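Local atomic coordinates of methyltransferase domain-containing protein (Serratia marcescens, PDB entry 7CLF), a protein that probably transfers a methyl group from S-adenosyl-L-methionine to a hydroxyl oxygen of its substrate, working as a dimeric O-methyltransferase. Residues A[268-273]-A[333-338]. Sequence-based numbering, arbitrary orientation.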
ATOM      1  N   GLY A 268     -27.323 -39.463  -1.908  1.00 37.89           N
ATOM      2  CA  GLY A 268     -28.296 -38.442  -1.589  1.00 37.00           C
ATOM      3  C   GLY A 268     -27.755 -37.271  -0.798  1.00 35.38           C
ATOM      4  O   GLY A 268     -28.540 -36.400  -0.399  1.00 36.79           O
ATOM      5  N   GLY A 269     -26.451 -37.218  -0.550  1.00 32.08           N
ATOM      6  CA  GLY A 269     -25.895 -36.098   0.177  1.00 31.96           C
ATOM      7  C   GLY A 269     -25.960 -34.810  -0.624  1.00 34.96           C
ATOM      8  O   GLY A 269     -26.007 -34.810  -1.857  1.00 31.14           O
ATOM      9  N   ARG A 270     -25.975 -33.692   0.103  1.00 27.36           N
ATOM     10  CA  ARG A 270     -25.873 -32.361  -0.480  1.00 27.04           C
ATOM     11  C   ARG A 270     -24.511 -31.759  -0.153  1.00 26.24           C
ATOM     12  O   ARG A 270     -23.924 -32.047   0.894  1.00 27.20           O
ATOM     13  CB  ARG A 270     -26.995 -31.446   0.030  1.00 28.81           C
ATOM     14  CG  ARG A 270     -26.873 -29.994  -0.407  1.00 29.90           C
ATOM     15  CD  ARG A 270     -28.203 -29.286  -0.294  1.00 29.81           C
ATOM     16  NE  ARG A 270     -29.258 -30.054  -0.951  1.00 37.30           N
ATOM     17  CZ  ARG A 270     -30.555 -29.858  -0.754  1.00 38.15           C
ATOM     18  NH1 ARG A 270     -30.963 -28.920   0.096  1.00 36.55           N
ATOM     19  NH2 ARG A 270     -31.441 -30.609  -1.398  1.00 36.45           N
ATOM     20  N   PHE A 271     -23.994 -30.953  -1.086  1.00 29.28           N
ATOM     21  CA  PHE A 271     -22.755 -30.207  -0.906  1.00 27.27           C
ATOM     22  C   PHE A 271     -22.989 -28.749  -1.283  1.00 25.34           C
ATOM     23  O   PHE A 271     -23.662 -28.465  -2.275  1.00 27.56           O
ATOM     24  CB  PHE A 271     -21.619 -30.799  -1.757  1.00 26.16           C
ATOM     25  CG  PHE A 271     -20.351 -29.984  -1.734  1.00 29.04           C
ATOM     26  CD1 PHE A 271     -19.574 -29.910  -0.587  1.00 25.05           C
ATOM     27  CD2 PHE A 271     -19.935 -29.289  -2.865  1.00 30.02           C
ATOM     28  CE1 PHE A 271     -18.403 -29.152  -0.568  1.00 24.26           C
ATOM     29  CE2 PHE A 271     -18.768 -28.536  -2.856  1.00 25.27           C
ATOM     30  CZ  PHE A 271     -18.000 -28.467  -1.711  1.00 26.13           C
ATOM     31  N   ILE A 272     -22.447 -27.830  -0.481  1.00 26.26           N
ATOM     32  CA  ILE A 272     -22.543 -26.388  -0.727  1.00 26.32           C
ATOM     33  C   ILE A 272     -21.146 -25.795  -0.613  1.00 26.43           C
ATOM     34  O   ILE A 272     -20.475 -25.961   0.414  1.00 22.10           O
ATOM     35  CB  ILE A 272     -23.494 -25.679   0.257  1.00 23.56           C
ATOM     36  CG1 ILE A 272     -24.906 -26.253   0.151  1.00 23.33           C
ATOM     37  CG2 ILE A 272     -23.515 -24.143  -0.011  1.00 22.33           C
ATOM     38  CD1 ILE A 272     -25.885 -25.655   1.155  1.00 23.84           C
ATOM     39  N   ALA A 273     -20.704 -25.103  -1.658  1.00 23.79           N
ATOM     40  CA  ALA A 273     -19.515 -24.275  -1.559  1.00 22.18           C
ATOM     41  C   ALA A 273     -19.941 -22.809  -1.586  1.00 21.95           C
ATOM     42  O   ALA A 273     -20.858 -22.432  -2.323  1.00 23.29           O
ATOM     43  CB  ALA A 273     -18.518 -24.591  -2.685  1.00 22.02           C
ATOM     44  N   LEU A 333     -23.544 -19.158  -3.196  1.00 20.95           N
ATOM     45  CA  LEU A 333     -23.548 -20.560  -2.783  1.00 27.96           C
ATOM     46  C   LEU A 333     -23.765 -21.440  -4.007  1.00 28.26           C
ATOM     47  O   LEU A 333     -24.774 -21.295  -4.707  1.00 31.09           O
ATOM     48  CB  LEU A 333     -24.644 -20.864  -1.756  1.00 24.43           C
ATOM     49  CG  LEU A 333     -24.695 -20.200  -0.390  1.00 29.98           C
ATOM     50  CD1 LEU A 333     -25.511 -21.030   0.577  1.00 29.62           C
ATOM     51  CD2 LEU A 333     -23.337 -20.043   0.125  1.00 30.04           C
ATOM     52  N   ILE A 334     -22.844 -22.365  -4.244  1.00 21.70           N
ATOM     53  CA  ILE A 334     -22.978 -23.348  -5.311  1.00 22.52           C
ATOM     54  C   ILE A 334     -23.283 -24.685  -4.662  1.00 28.26           C
ATOM     55  O   ILE A 334     -22.615 -25.081  -3.698  1.00 25.86           O
ATOM     56  CB  ILE A 334     -21.715 -23.432  -6.189  1.00 25.20           C
ATOM     57  CG1 ILE A 334     -21.303 -22.043  -6.681  1.00 25.19           C
ATOM     58  CG2 ILE A 334     -21.961 -24.344  -7.379  1.00 24.06           C
ATOM     59  CD1 ILE A 334     -20.101 -21.484  -5.965  1.00 24.79           C
ATOM     60  N   VAL A 335     -24.287 -25.379  -5.186  1.00 23.51           N
ATOM     61  CA  VAL A 335     -24.836 -26.547  -4.513  1.00 30.51           C
ATOM     62  C   VAL A 335     -25.051 -27.657  -5.532  1.00 34.95           C
ATOM     63  O   VAL A 335     -25.429 -27.401  -6.681  1.00 37.86           O
ATOM     64  CB  VAL A 335     -26.140 -26.190  -3.772  1.00 28.22           C
ATOM     65  CG1 VAL A 335     -27.159 -25.666  -4.738  1.00 29.96           C
ATOM     66  CG2 VAL A 335     -26.680 -27.399  -2.999  1.00 30.87           C
ATOM     67  N   GLY A 336     -24.775 -28.891  -5.110  1.00 32.73           N
ATOM     68  CA  GLY A 336     -25.013 -30.076  -5.905  1.00 39.70           C
ATOM     69  C   GLY A 336     -25.291 -31.251  -4.991  1.00 37.32           C
ATOM     70  O   GLY A 336     -25.187 -31.148  -3.768  1.00 36.80           O
ATOM     71  N   GLU A 337     -25.655 -32.379  -5.598  1.00 36.07           N
ATOM     72  CA  GLU A 337     -26.029 -33.573  -4.860  1.00 36.13           C
ATOM     73  C   GLU A 337     -25.341 -34.787  -5.462  1.00 40.57           C
ATOM     74  O   GLU A 337     -24.903 -34.772  -6.617  1.00 42.72           O
ATOM     75  CB  GLU A 337     -27.552 -33.777  -4.855  1.00 36.19           C
ATOM     76  CG  GLU A 337     -28.297 -32.914  -3.843  1.00 34.81           C
ATOM     77  CD  GLU A 337     -28.858 -31.652  -4.456  1.00 40.76           C
ATOM     78  OE1 GLU A 337     -28.877 -31.565  -5.703  1.00 43.82           O
ATOM     79  OE2 GLU A 337     -29.272 -30.748  -3.695  1.00 35.07           O
ATOM     80  N   LYS A 338     -25.247 -35.848  -4.664  1.00 39.02           N
ATOM     81  CA  LYS A 338     -24.632 -37.094  -5.117  1.00 39.41           C
ATOM     82  C   LYS A 338     -25.694 -38.123  -5.502  1.00 43.06           C
ATOM     83  O   LYS A 338     -26.723 -38.246  -4.832  1.00 48.06           O
ATOM     84  CB  LYS A 338     -23.711 -37.662  -4.033  1.00 33.14           C
ATOM     85  CG  LYS A 338     -23.059 -38.980  -4.381  1.00 31.33           C
ATOM     86  CD  LYS A 338     -21.929 -39.290  -3.416  1.00 32.62           C
ATOM     87  CE  LYS A 338     -21.173 -40.562  -3.812  1.00 31.94           C
ATOM     88  NZ  LYS A 338     -19.963 -40.785  -2.944  1.00 27.22           N
TER
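Arg-270 to Ala-273 and Ile-334 to Glu-337 pair as neighbouring antiparallel strands in the mixed sheet of the methyltransferase domain, mostly buried. Two hydrogen-bonded pairs, Phe-271 with Gly-336 and Ala-273 with Ile-334, each exchange two backbone bonds; Phe-271 N to Gly-336 O measures 2.9 Å and Ala-273 N to Ile-334 O 2.8 Å. Toward Gly-268, Lys-338 N is bonded to Gly-269 O, and Gly-268 N hydrogen-bonds to Lys-338 O at 3.2 Å.

In the non-hydrogen-bonded pair Arg-270/Glu-337, the two side chains run side by side. The arginine has CG anti to its backbone nitrogen (chi1 173°) and bends at chi3, which turns NE to Glu-337 OE2 at 2.8 Å. The hydrogen bond within this salt bridge is weak, bent to 126° at the hydrogen, and the guanidinium and carboxylate planes stand 76° apart. OE2 is also gripped by Arg-323 on the next strand, while Tyr-164 OH holds Arg-270 NH1; two guanidinium groups converging on one carboxylate would favour its ionised form.

Strand 270-275 is the last parallel strand of the Rossmann-like core, and strand 332-337 inserts antiparallel between it and 322-324, the 3-2-1-4-5-7-6 order of class I SAM-dependent methyltransferases. On the face shared with Arg-270, Val-335 CG2 packs 3.6 Å from Arg-270 CD and 3.8 Å from Ile-272 CG1, bridging the arginine's aliphatic stem and the isoleucine. Ile-272 turns its other branch, CG2, to Leu-333 CD1 at 3.7 Å. Phe-271, Ala-273 and Ile-334 face the other way, toward Phe-314 of helix 307-316, and Leu-333 lies about 9 Å from bound S-adenosyl-L-homocysteine, side chain to ligand.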